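Local coordinates for hypothetical protein TM0894 (Thermotoga maritima, PDB 1ZTC) that probably acts as a metal-dependent hydrolase of the metallo-beta-lactamase fold, perhaps an endoribonuclease, and holds a pair of nickel ions, at residues Gly173-Arg179 with Phe209-Leu215; Phe147-Trp151 with Gln193-Phe197; Leu15-Gly21 with Phe34-Leu40; Val82-Phe88 with Ile119-Ile124. All blocks are in the same frame, centred on the assembly; numbering follows the deposited sequence. Where two conformers were deposited one is given.

Contact 1 (Gly173-Arg179 with Phe209-Leu215); sequences GDITPNR and FPHDAPL. With NI (nickel (II) ion), chain E; NI (nickel (II) ion), chain F.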
# COMPACT_ATOMS: atom_id res chain seq x y z
N GLY A 173 17.59 -10.59 8.73
CA GLY A 173 17.52 -10.32 7.31
C GLY A 173 16.48 -11.22 6.68
O GLY A 173 15.62 -11.83 7.36
N ASP A 174 16.55 -11.29 5.35
CA ASP A 174 15.50 -11.88 4.55
C ASP A 174 15.50 -13.39 4.48
O ASP A 174 14.70 -13.96 3.75
CB ASP A 174 15.56 -11.30 3.15
CG ASP A 174 14.71 -10.05 3.01
OD1 ASP A 174 13.86 -9.75 3.86
OD2 ASP A 174 14.84 -9.39 2.01
N ILE A 175 16.38 -14.05 5.23
CA ILE A 175 16.25 -15.49 5.37
C ILE A 175 14.95 -15.84 6.13
O ILE A 175 14.44 -16.94 5.98
CB ILE A 175 17.47 -16.12 6.07
CG1 ILE A 175 17.64 -15.54 7.48
CG2 ILE A 175 18.73 -15.91 5.22
CD1 ILE A 175 18.73 -16.19 8.29
N THR A 176 14.46 -14.93 6.98
CA THR A 176 13.16 -15.05 7.64
C THR A 176 12.50 -13.66 7.57
O THR A 176 12.70 -12.83 8.45
CB THR A 176 13.26 -15.44 9.12
OG1 THR A 176 14.19 -14.56 9.77
CG2 THR A 176 13.68 -16.88 9.30
N PRO A 177 11.77 -13.39 6.51
CA PRO A 177 11.30 -12.01 6.29
C PRO A 177 10.28 -11.51 7.31
O PRO A 177 10.22 -10.29 7.58
CB PRO A 177 10.73 -12.04 4.87
CG PRO A 177 10.57 -13.42 4.53
CD PRO A 177 11.49 -14.26 5.37
N ASN A 178 9.52 -12.44 7.89
CA ASN A 178 8.48 -12.09 8.81
C ASN A 178 8.20 -13.23 9.79
O ASN A 178 8.82 -14.27 9.73
CB ASN A 178 7.21 -11.69 8.04
CG ASN A 178 6.75 -12.76 7.07
OD1 ASN A 178 6.82 -13.94 7.37
ND2 ASN A 178 6.30 -12.34 5.90
N ARG A 179 7.28 -13.00 10.70
CA ARG A 179 6.95 -13.98 11.75
C ARG A 179 6.46 -15.30 11.19
O ARG A 179 6.82 -16.37 11.69
CB ARG A 179 5.86 -13.40 12.66
CG ARG A 179 6.34 -12.17 13.45
CD ARG A 179 5.16 -11.38 14.06
NE ARG A 179 5.69 -10.37 14.98
CZ ARG A 179 4.98 -9.81 15.96
NH1 ARG A 179 3.71 -10.15 16.13
NH2 ARG A 179 5.53 -8.92 16.78
N PHE A 209 13.02 -9.13 12.43
CA PHE A 209 12.75 -9.47 11.03
C PHE A 209 12.78 -8.19 10.17
O PHE A 209 12.60 -7.09 10.67
CB PHE A 209 11.38 -10.13 10.88
CG PHE A 209 11.16 -11.29 11.80
CD1 PHE A 209 11.87 -12.48 11.63
CD2 PHE A 209 10.23 -11.22 12.81
CE1 PHE A 209 11.66 -13.55 12.48
CE2 PHE A 209 10.01 -12.30 13.64
CZ PHE A 209 10.73 -13.45 13.48
N PRO A 210 13.08 -8.35 8.88
CA PRO A 210 13.16 -7.17 8.00
C PRO A 210 11.82 -6.63 7.51
O PRO A 210 11.78 -5.51 7.00
CB PRO A 210 13.99 -7.69 6.83
CG PRO A 210 13.63 -9.18 6.79
CD PRO A 210 13.54 -9.58 8.19
N HIS A 211 10.76 -7.43 7.60
CA HIS A 211 9.43 -7.05 7.07
C HIS A 211 8.31 -7.42 8.01
O HIS A 211 7.22 -7.79 7.56
CB HIS A 211 9.20 -7.68 5.68
CG HIS A 211 10.24 -7.26 4.71
ND1 HIS A 211 10.31 -5.97 4.22
CD2 HIS A 211 11.34 -7.91 4.24
CE1 HIS A 211 11.39 -5.86 3.46
NE2 HIS A 211 12.04 -7.01 3.48
N ASP A 212 8.59 -7.31 9.31
CA ASP A 212 7.57 -7.53 10.31
C ASP A 212 8.04 -6.92 11.62
O ASP A 212 9.18 -6.50 11.71
CB ASP A 212 7.31 -9.03 10.47
CG ASP A 212 5.92 -9.33 11.01
OD1 ASP A 212 5.20 -8.40 11.48
OD2 ASP A 212 5.55 -10.51 10.92
N ALA A 213 7.14 -6.83 12.59
CA ALA A 213 7.48 -6.45 13.94
C ALA A 213 8.33 -7.57 14.57
O ALA A 213 8.18 -8.74 14.22
CB ALA A 213 6.20 -6.23 14.76
N PRO A 214 9.23 -7.22 15.50
CA PRO A 214 10.12 -8.26 16.07
C PRO A 214 9.41 -9.18 17.02
O PRO A 214 8.31 -8.90 17.45
CB PRO A 214 11.19 -7.44 16.81
CG PRO A 214 10.52 -6.15 17.13
CD PRO A 214 9.48 -5.89 16.07
N LEU A 215 10.06 -10.27 17.38
CA LEU A 215 9.42 -11.29 18.17
C LEU A 215 10.39 -11.86 19.21
O LEU A 215 11.54 -12.11 18.92
CB LEU A 215 8.96 -12.38 17.21
CG LEU A 215 7.93 -13.38 17.66
CD1 LEU A 215 6.56 -12.72 17.88
CD2 LEU A 215 7.86 -14.49 16.60
NI NI E . 13.63 -7.57 2.05
NI NI F . 15.82 -9.34 -0.12
O HOH W 1 5.97 -9.30 5.85
O HOH W 2 12.05 -8.20 0.10
O HOH W 3 14.71 -7.45 -0.19
O HOH W 4 13.60 -9.75 -1.02

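Contact 2 (Phe147-Trp151 with Gln193-Phe197); sequences FHTPW and QVKNF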
# COMPACT_ATOMS: atom_id res chain seq x y z
N PHE A 147 27.31 -13.09 10.46
CA PHE A 147 27.13 -14.44 9.97
C PHE A 147 26.78 -14.38 8.50
O PHE A 147 25.88 -13.63 8.09
CB PHE A 147 25.99 -15.14 10.72
CG PHE A 147 26.28 -15.40 12.16
CD1 PHE A 147 27.13 -16.43 12.54
CD2 PHE A 147 25.70 -14.63 13.14
CE1 PHE A 147 27.39 -16.67 13.89
CE2 PHE A 147 25.96 -14.87 14.49
CZ PHE A 147 26.79 -15.88 14.85
N HIS A 148 27.47 -15.18 7.70
CA HIS A 148 27.11 -15.34 6.27
C HIS A 148 25.95 -16.31 6.18
O HIS A 148 26.07 -17.48 6.55
CB HIS A 148 28.28 -15.88 5.45
CG HIS A 148 28.08 -15.78 3.96
ND1 HIS A 148 28.82 -16.51 3.06
CD2 HIS A 148 27.24 -15.00 3.22
CE1 HIS A 148 28.45 -16.19 1.83
NE2 HIS A 148 27.48 -15.29 1.90
N THR A 149 24.82 -15.82 5.70
CA THR A 149 23.59 -16.59 5.68
C THR A 149 22.99 -16.53 4.27
O THR A 149 21.95 -15.90 4.07
CB THR A 149 22.61 -16.06 6.74
OG1 THR A 149 22.45 -14.64 6.60
CG2 THR A 149 23.13 -16.32 8.16
N PRO A 150 23.64 -17.19 3.31
CA PRO A 150 23.27 -17.02 1.89
C PRO A 150 22.03 -17.82 1.43
O PRO A 150 22.07 -18.51 0.45
CB PRO A 150 24.54 -17.48 1.15
CG PRO A 150 25.13 -18.53 2.08
CD PRO A 150 24.79 -18.09 3.49
N TRP A 151 20.94 -17.73 2.16
CA TRP A 151 19.72 -18.49 1.85
C TRP A 151 18.65 -17.49 1.50
O TRP A 151 17.56 -17.41 2.11
CB TRP A 151 19.34 -19.38 3.03
CG TRP A 151 20.57 -20.10 3.53
CD1 TRP A 151 21.37 -20.94 2.81
CD2 TRP A 151 21.17 -19.98 4.82
NE1 TRP A 151 22.41 -21.36 3.58
CE2 TRP A 151 22.31 -20.79 4.82
CE3 TRP A 151 20.84 -19.28 5.99
CZ2 TRP A 151 23.14 -20.93 5.93
CZ3 TRP A 151 21.65 -19.41 7.10
CH2 TRP A 151 22.80 -20.22 7.06
N GLN A 193 18.50 -25.10 6.27
CA GLN A 193 19.68 -24.28 6.51
C GLN A 193 19.42 -23.18 7.51
O GLN A 193 20.23 -22.90 8.40
CB GLN A 193 20.18 -23.65 5.21
CG GLN A 193 20.70 -24.68 4.18
CD GLN A 193 19.62 -25.19 3.21
OE1 GLN A 193 18.42 -25.06 3.43
NE2 GLN A 193 20.07 -25.77 2.13
N VAL A 194 18.26 -22.53 7.38
CA VAL A 194 17.89 -21.48 8.31
C VAL A 194 17.64 -22.07 9.70
O VAL A 194 18.08 -21.52 10.71
CB VAL A 194 16.68 -20.61 7.79
CG1 VAL A 194 16.31 -19.58 8.80
CG2 VAL A 194 17.05 -19.91 6.51
N LYS A 195 16.96 -23.21 9.76
CA LYS A 195 16.72 -23.87 10.99
C LYS A 195 18.05 -24.23 11.67
O LYS A 195 18.20 -23.99 12.86
CB LYS A 195 15.87 -25.12 10.76
CG LYS A 195 15.38 -25.77 12.05
CD LYS A 195 16.02 -27.09 12.34
CE LYS A 195 15.53 -27.68 13.68
NZ LYS A 195 16.48 -28.73 14.13
N ASN A 196 19.01 -24.79 10.93
CA ASN A 196 20.32 -25.11 11.52
C ASN A 196 21.04 -23.85 11.99
O ASN A 196 21.75 -23.88 13.00
CB ASN A 196 21.21 -25.90 10.55
CG ASN A 196 20.66 -27.29 10.24
OD1 ASN A 196 19.91 -27.86 11.03
ND2 ASN A 196 21.04 -27.82 9.08
N PHE A 197 20.89 -22.76 11.26
CA PHE A 197 21.49 -21.50 11.66
C PHE A 197 20.92 -21.01 12.99
O PHE A 197 21.65 -20.60 13.88
CB PHE A 197 21.31 -20.45 10.58
CG PHE A 197 21.82 -19.08 10.99
CD1 PHE A 197 23.16 -18.89 11.28
CD2 PHE A 197 20.95 -18.01 11.13
CE1 PHE A 197 23.64 -17.65 11.69
CE2 PHE A 197 21.40 -16.76 11.54
CZ PHE A 197 22.76 -16.58 11.82

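Contact 3 (Leu15-Gly21 with Phe34-Leu40); sequences LKILVTG and FSTVVYL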
# COMPACT_ATOMS: atom_id res chain seq x y z
N LEU A 15 20.09 -0.28 21.47
CA LEU A 15 19.34 -0.54 20.26
C LEU A 15 18.04 0.28 20.21
O LEU A 15 17.34 0.39 21.20
CB LEU A 15 18.96 -2.01 20.22
CG LEU A 15 17.95 -2.42 19.14
CD1 LEU A 15 18.62 -2.48 17.84
CD2 LEU A 15 17.34 -3.73 19.46
N LYS A 16 17.76 0.85 19.04
CA LYS A 16 16.45 1.40 18.75
C LYS A 16 16.02 0.92 17.37
O LYS A 16 16.78 1.00 16.41
CB LYS A 16 16.48 2.92 18.81
CG LYS A 16 15.05 3.54 18.80
CD LYS A 16 15.06 5.08 18.87
CE LYS A 16 13.64 5.73 18.94
NZ LYS A 16 12.72 5.10 19.95
N ILE A 17 14.80 0.39 17.29
CA ILE A 17 14.22 0.04 16.01
C ILE A 17 13.50 1.28 15.47
O ILE A 17 12.46 1.68 15.99
CB ILE A 17 13.28 -1.18 16.12
CG1 ILE A 17 14.10 -2.41 16.57
CG2 ILE A 17 12.65 -1.50 14.76
CD1 ILE A 17 13.27 -3.58 17.06
N LEU A 18 14.07 1.91 14.45
CA LEU A 18 13.52 3.14 13.93
C LEU A 18 12.27 2.91 13.08
O LEU A 18 11.34 3.73 13.07
CB LEU A 18 14.57 3.85 13.08
CG LEU A 18 15.89 4.18 13.77
CD1 LEU A 18 16.69 5.11 12.89
CD2 LEU A 18 15.68 4.78 15.17
N VAL A 19 12.27 1.80 12.38
CA VAL A 19 11.20 1.39 11.49
C VAL A 19 11.06 -0.12 11.59
O VAL A 19 12.04 -0.83 11.48
CB VAL A 19 11.59 1.72 10.02
CG1 VAL A 19 10.64 1.10 9.01
CG2 VAL A 19 11.78 3.23 9.82
N THR A 20 9.84 -0.62 11.76
CA THR A 20 9.56 -2.03 11.49
C THR A 20 9.05 -2.14 10.06
O THR A 20 8.13 -1.43 9.63
CB THR A 20 8.58 -2.72 12.48
OG1 THR A 20 7.32 -2.09 12.40
CG2 THR A 20 9.08 -2.63 13.90
N GLY A 21 9.67 -3.04 9.32
CA GLY A 21 9.47 -3.13 7.88
C GLY A 21 8.18 -3.79 7.49
O GLY A 21 7.47 -4.35 8.32
N PHE A 34 9.76 -2.18 2.11
CA PHE A 34 10.58 -1.37 2.95
C PHE A 34 11.05 -2.22 4.14
O PHE A 34 10.26 -2.89 4.82
CB PHE A 34 9.87 -0.09 3.36
CG PHE A 34 8.67 -0.28 4.22
CD1 PHE A 34 7.48 -0.71 3.67
CD2 PHE A 34 8.73 -0.05 5.60
CE1 PHE A 34 6.34 -0.90 4.48
CE2 PHE A 34 7.61 -0.23 6.38
CZ PHE A 34 6.41 -0.66 5.82
N SER A 35 12.36 -2.18 4.38
CA SER A 35 12.91 -2.96 5.46
C SER A 35 12.80 -2.24 6.81
O SER A 35 12.69 -1.02 6.91
CB SER A 35 14.38 -3.36 5.19
OG SER A 35 15.28 -2.29 5.39
N THR A 36 12.82 -3.07 7.84
CA THR A 36 13.16 -2.65 9.18
C THR A 36 14.48 -1.88 9.16
O THR A 36 15.41 -2.21 8.40
CB THR A 36 13.29 -3.89 10.04
OG1 THR A 36 12.01 -4.52 10.11
CG2 THR A 36 13.78 -3.55 11.46
N VAL A 37 14.56 -0.84 9.99
CA VAL A 37 15.76 -0.03 10.15
C VAL A 37 16.15 -0.04 11.64
O VAL A 37 15.37 0.33 12.52
CB VAL A 37 15.58 1.43 9.71
CG1 VAL A 37 16.90 2.25 9.90
CG2 VAL A 37 15.12 1.49 8.29
N VAL A 38 17.36 -0.49 11.88
CA VAL A 38 17.93 -0.66 13.21
C VAL A 38 19.03 0.38 13.42
O VAL A 38 19.88 0.59 12.54
CB VAL A 38 18.52 -2.10 13.34
CG1 VAL A 38 19.45 -2.24 14.52
CG2 VAL A 38 17.35 -3.10 13.45
N TYR A 39 18.96 1.03 14.57
CA TYR A 39 19.91 2.03 14.97
C TYR A 39 20.59 1.58 16.27
O TYR A 39 19.92 1.09 17.19
CB TYR A 39 19.19 3.35 15.21
CG TYR A 39 20.05 4.48 15.75
CD1 TYR A 39 20.97 5.12 14.95
CD2 TYR A 39 19.92 4.92 17.07
CE1 TYR A 39 21.73 6.14 15.41
CE2 TYR A 39 20.70 5.96 17.55
CZ TYR A 39 21.59 6.58 16.70
OH TYR A 39 22.38 7.62 17.14
N LEU A 40 21.92 1.72 16.31
CA LEU A 40 22.71 1.34 17.47
C LEU A 40 23.67 2.45 17.84
O LEU A 40 24.29 3.06 16.97
CB LEU A 40 23.53 0.09 17.18
CG LEU A 40 22.76 -1.15 16.75
CD1 LEU A 40 23.69 -2.11 16.03
CD2 LEU A 40 22.15 -1.82 17.98

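Contact 4 (Val82-Phe88 with Ile119-Ile124); sequences VHLDHIF and IYSKVI. With NI (nickel (II) ion), chain E; NI (nickel (II) ion), chain F.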
# COMPACT_ATOMS: atom_id res chain seq x y z
N VAL A 82 22.09 -6.68 -0.58
CA VAL A 82 21.97 -5.61 -1.54
C VAL A 82 20.67 -5.74 -2.32
O VAL A 82 20.66 -6.19 -3.45
CB VAL A 82 23.21 -5.61 -2.45
CG1 VAL A 82 23.08 -4.47 -3.51
CG2 VAL A 82 24.42 -5.44 -1.60
N HIS A 83 19.57 -5.42 -1.64
CA HIS A 83 18.27 -5.30 -2.25
C HIS A 83 17.81 -3.90 -1.91
O HIS A 83 17.98 -3.42 -0.77
CB HIS A 83 17.24 -6.36 -1.77
CG HIS A 83 17.42 -7.70 -2.43
ND1 HIS A 83 16.69 -8.82 -2.07
CD2 HIS A 83 18.28 -8.12 -3.39
CE1 HIS A 83 17.08 -9.86 -2.78
NE2 HIS A 83 18.05 -9.46 -3.59
N LEU A 84 17.21 -3.26 -2.90
CA LEU A 84 16.90 -1.84 -2.84
C LEU A 84 16.06 -1.41 -1.62
O LEU A 84 16.25 -0.33 -1.07
CB LEU A 84 16.13 -1.46 -4.11
CG LEU A 84 16.25 -0.02 -4.56
CD1 LEU A 84 17.70 0.40 -4.75
CD2 LEU A 84 15.43 0.11 -5.87
N ASP A 85 15.12 -2.26 -1.24
CA ASP A 85 14.22 -1.96 -0.10
C ASP A 85 14.95 -1.95 1.27
O ASP A 85 14.45 -1.42 2.27
CB ASP A 85 13.02 -2.92 -0.10
CG ASP A 85 13.42 -4.39 0.00
OD1 ASP A 85 14.33 -4.85 -0.74
OD2 ASP A 85 12.85 -5.08 0.86
N HIS A 86 16.18 -2.47 1.26
CA HIS A 86 17.08 -2.44 2.42
C HIS A 86 18.17 -1.34 2.36
O HIS A 86 18.64 -0.85 3.40
CB HIS A 86 17.77 -3.83 2.52
CG HIS A 86 16.84 -4.92 2.91
ND1 HIS A 86 16.90 -5.54 4.14
CD2 HIS A 86 15.79 -5.48 2.26
CE1 HIS A 86 15.93 -6.44 4.23
NE2 HIS A 86 15.23 -6.41 3.11
N ILE A 87 18.62 -1.00 1.16
CA ILE A 87 19.79 -0.17 0.99
C ILE A 87 19.54 1.25 0.48
O ILE A 87 20.46 2.08 0.52
CB ILE A 87 20.81 -0.83 0.04
CG1 ILE A 87 20.24 -0.89 -1.41
CG2 ILE A 87 21.19 -2.20 0.55
CD1 ILE A 87 21.18 -1.40 -2.42
N PHE A 88 18.38 1.52 -0.07
CA PHE A 88 18.18 2.79 -0.80
C PHE A 88 18.60 4.02 0.02
O PHE A 88 19.30 4.93 -0.49
CB PHE A 88 16.72 2.98 -1.21
CG PHE A 88 16.50 4.29 -1.89
CD1 PHE A 88 16.73 4.42 -3.24
CD2 PHE A 88 16.15 5.42 -1.16
CE1 PHE A 88 16.63 5.65 -3.87
CE2 PHE A 88 16.03 6.66 -1.79
CZ PHE A 88 16.26 6.76 -3.15
N ILE A 119 19.14 2.26 -10.96
CA ILE A 119 18.91 2.73 -9.60
C ILE A 119 19.90 2.01 -8.64
O ILE A 119 20.56 2.64 -7.81
CB ILE A 119 17.40 2.54 -9.15
CG1 ILE A 119 16.44 3.35 -10.03
CG2 ILE A 119 17.24 2.95 -7.70
CD1 ILE A 119 16.68 4.85 -9.97
N TYR A 120 20.05 0.70 -8.80
CA TYR A 120 21.06 -0.05 -8.01
C TYR A 120 22.46 0.52 -8.19
O TYR A 120 23.19 0.74 -7.23
CB TYR A 120 21.05 -1.54 -8.41
CG TYR A 120 20.06 -2.39 -7.62
CD1 TYR A 120 18.73 -2.50 -8.01
CD2 TYR A 120 20.46 -3.06 -6.45
CE1 TYR A 120 17.82 -3.27 -7.27
CE2 TYR A 120 19.55 -3.82 -5.70
CZ TYR A 120 18.26 -3.93 -6.12
OH TYR A 120 17.39 -4.69 -5.37
N SER A 121 22.83 0.79 -9.42
CA SER A 121 24.16 1.30 -9.70
C SER A 121 24.42 2.64 -9.06
O SER A 121 25.51 2.86 -8.54
CB SER A 121 24.37 1.46 -11.19
OG SER A 121 24.24 0.19 -11.77
N LYS A 122 23.43 3.54 -9.12
CA LYS A 122 23.58 4.85 -8.50
C LYS A 122 23.71 4.73 -6.98
O LYS A 122 24.53 5.38 -6.39
CB LYS A 122 22.42 5.75 -8.90
CG LYS A 122 22.54 6.14 -10.39
CD LYS A 122 21.21 6.77 -10.91
CE LYS A 122 21.32 8.25 -11.20
NZ LYS A 122 22.60 8.64 -11.87
N VAL A 123 22.89 3.91 -6.36
CA VAL A 123 22.98 3.72 -4.91
C VAL A 123 24.34 3.17 -4.52
O VAL A 123 25.04 3.74 -3.69
CB VAL A 123 21.88 2.76 -4.39
CG1 VAL A 123 22.08 2.45 -2.90
CG2 VAL A 123 20.52 3.35 -4.60
N ILE A 124 24.73 2.08 -5.15
CA ILE A 124 25.98 1.40 -4.84
C ILE A 124 27.18 2.30 -5.06
O ILE A 124 28.09 2.31 -4.26
CB ILE A 124 26.14 0.12 -5.68
CG1 ILE A 124 25.15 -0.93 -5.21
CG2 ILE A 124 27.60 -0.42 -5.66
CD1 ILE A 124 24.90 -2.03 -6.23
NI NI E . 13.63 -7.57 2.05
NI NI F . 15.82 -9.34 -0.12
O HOH W 2 12.05 -8.20 0.10
O HOH W 3 14.71 -7.45 -0.19
O HOH W 4 13.60 -9.75 -1.02

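Contact 1 (Gly173-Arg179 with Phe209-Leu215)
Gly173 O rests against Pro210 CD, at 3.2 Å, where the loop leaving strand 169-171 passes the one leaving strand 206-208. Asp174 carries the contact into the metal centre: its OD2 bridges the two nickel ions, one of which is also bound by His211 NE2 at 2.2 Å. Its other oxygen, OD1, meets the His211 imidazole at the ring edge, near the plane, and touches Pro210 CG. The rotation of that imidazole is further fixed by ND1, which bonds to Gly22 O. A carboxylate shared between two metals is a hallmark of the dinuclear metallo-beta-lactamase site, completed here by His81, His83 and His152 at one nickel and by Asp85 and His86 at the other. Thr176 OG1 then approaches the edge of the Phe209 ring, 3.6 Å from CD1. Pro177 O accepts His211 N at 2.9 Å, steadying the backbone of a metal ligand. At Asn178 the carbonyl carbon lies over the centre of one face of the Phe209 ring, while ND2 and His211 O share a water; Asn178 also caps helix 179-187. Arg179 N points almost straight (169°) at Asp212 OD2, 3.0 Å away on its anti side, and Asp212 OD1 takes Ala213 N, which pins the carboxylate from two directions. Extended from CG to NE, the Arg179 chain delivers NE to Ala213 O (3.1 Å) and NH2 to Pro214 O (2.9 Å), each donor lying above the carbonyl plane it meets. Leu215 CD1 covers one guanidinium face, 3.8 Å from CZ.

Contact 2 (Phe147-Trp151 with Gln193-Phe197)
The Phe197 ring has Thr149 over one face and Phe147 at its rim. Thr149 CG2 sits almost on the ring normal, 3.7 Å from the centroid, in a CH-pi contact. The edge of Phe197, led by CE1, points at the face of Phe147 in a T-shaped pair, with centroids 5.2 Å apart and planes at 71°. Trp151 is sandwiched: Gln193 CB lies over its five-membered ring, 3.6 Å from the centroid, and the opposite face is backed by Thr149 C and Pro150 CD of its own segment. Its six-membered ring meets Phe197 obliquely, CZ3 coming within 3.6 Å of Phe197 CB, and Val194 CG2 touches CE3 nearby. Phe197 holds CG anti to its backbone nitrogen (chi1 175°), which sends the ring from helix 192-201 across to Thr149 and with its edge to Phe147, at the end of strand 144-148. Polar ends turn elsewhere: Thr149 OG1 bonds to His156 and Ser158, while the Gln193 amide bonds to Ser191 and to Gly188 of the second subunit. Between 147-151 and 193-197 the contact is thus made by aromatic and aliphatic surfaces, an interface that depends on the fit of the rings rather than on directional polar bonds.

Contact 3 (Leu15-Gly21 with Phe34-Leu40)
Leu15 CD1 touches two side chains of the neighbouring strand, tightly Val38 CG1 (3.4 Å) and also Leu40 CD2 (3.6 Å). With Ile17 they occupy one face of the sheet, and Ile17 and Val38 reach Val208 of strand 206-208 there. On the other face, which looks to helix 57-67, Lys16 CB comes up to the edge of the Tyr39 ring, whose hydroxyl is held by Glu41, and Val19 CB packs on Val37 CG2 at 3.9 Å. Between these pairs Leu18 angles across the strand, its CG 3.7 Å from Tyr39 CB and its CD1 near Val37 CG1. This extra residue belongs to a classic beta bulge: Leu18 N bonds to Val37 O at 2.8 Å, and Val19 N reaches the same oxygen weakly. The bulge interrupts the antiparallel pairing of strands 13-19 and 37-42, the first two strands of the six-stranded sheet of the metallo-beta-lactamase fold. Beyond it Val37 N returns a bond to Val19 O. Thr36 OG1 then accepts Gly21 N at 2.9 Å and is also hydrogen-bonded to Phe209 O, a two-sided grip where the strands give way to loops. Phe34 swings CG between its backbone N and carbonyl carbon (chi1 65°), which brings one ring face beneath Gly21 C and turns an edge to Val19 CG1. Leu30 of the third subunit and Phe25 of the second also pack on this ring.

Contact 4 (Val82-Phe88 with Ile119-Ile124)
A single hydrogen bond ties the segments: Leu84 N donates to Tyr120 OH at 2.9 Å, with an angle of 153° at the hydrogen. The phenol oxygen thus serves an N-H in the first turn of helix 84-87, just after the N-cap residue His83. At the edge of the Tyr120 ring stand His83 CA and the carbonyl oxygen Val82 O, the latter 3.5 Å from Tyr120 CE2. Most of the rest is apolar. Leu84 CD1 lies over one face of the Tyr120 ring. Val123 divides its two branches, CG1 meeting Ile87 CD1 at 4.0 Å and CG2 touching both Leu84 CD1 and Phe88 CD1. At the border the Val82 and Ile124 side chains cross at about a right angle, CG1 of the first meeting CD1 of the second. On the metal side, His83 ND1 and His86 NE2 bind different nickel ions, each at 2.2 Å. Asp85 OD1 accepts a hydrogen bond from the water shared by both metals, 2.7 Å away, and OD2 approaches the nickel bound by His86 at 2.9 Å. Asp50 takes His86 ND1 and so orients its ring. Helix 114-125 therefore packs against the back of a ligand loop whose sequence, from His81 to His86, is the HxHxDH signature of metallo-beta-lactamase hydrolases.

Along the chain contact 3 comes first, then contact 4, while the segments of contacts 2 and 1 alternate. Contact 3 joins two strands of the six-stranded sheet; contact 2 joins the five-stranded sheet to helix 192-201, with their centres about 21 Å apart on opposite sides of the chain's centre. Contacts 1 and 4, about 19 Å apart between centres, share both nickel ions and three waters. Contact 1 touches all the others: Pro210 O probably bonds to Thr36 N of contact 3, and Ile175 packs on Thr149 and Val194 of contact 2. Ser35 N probably bonds to Asp85 O, linking contacts 3 and 4. The dinuclear site is thus assembled from loops of both halves of the fold.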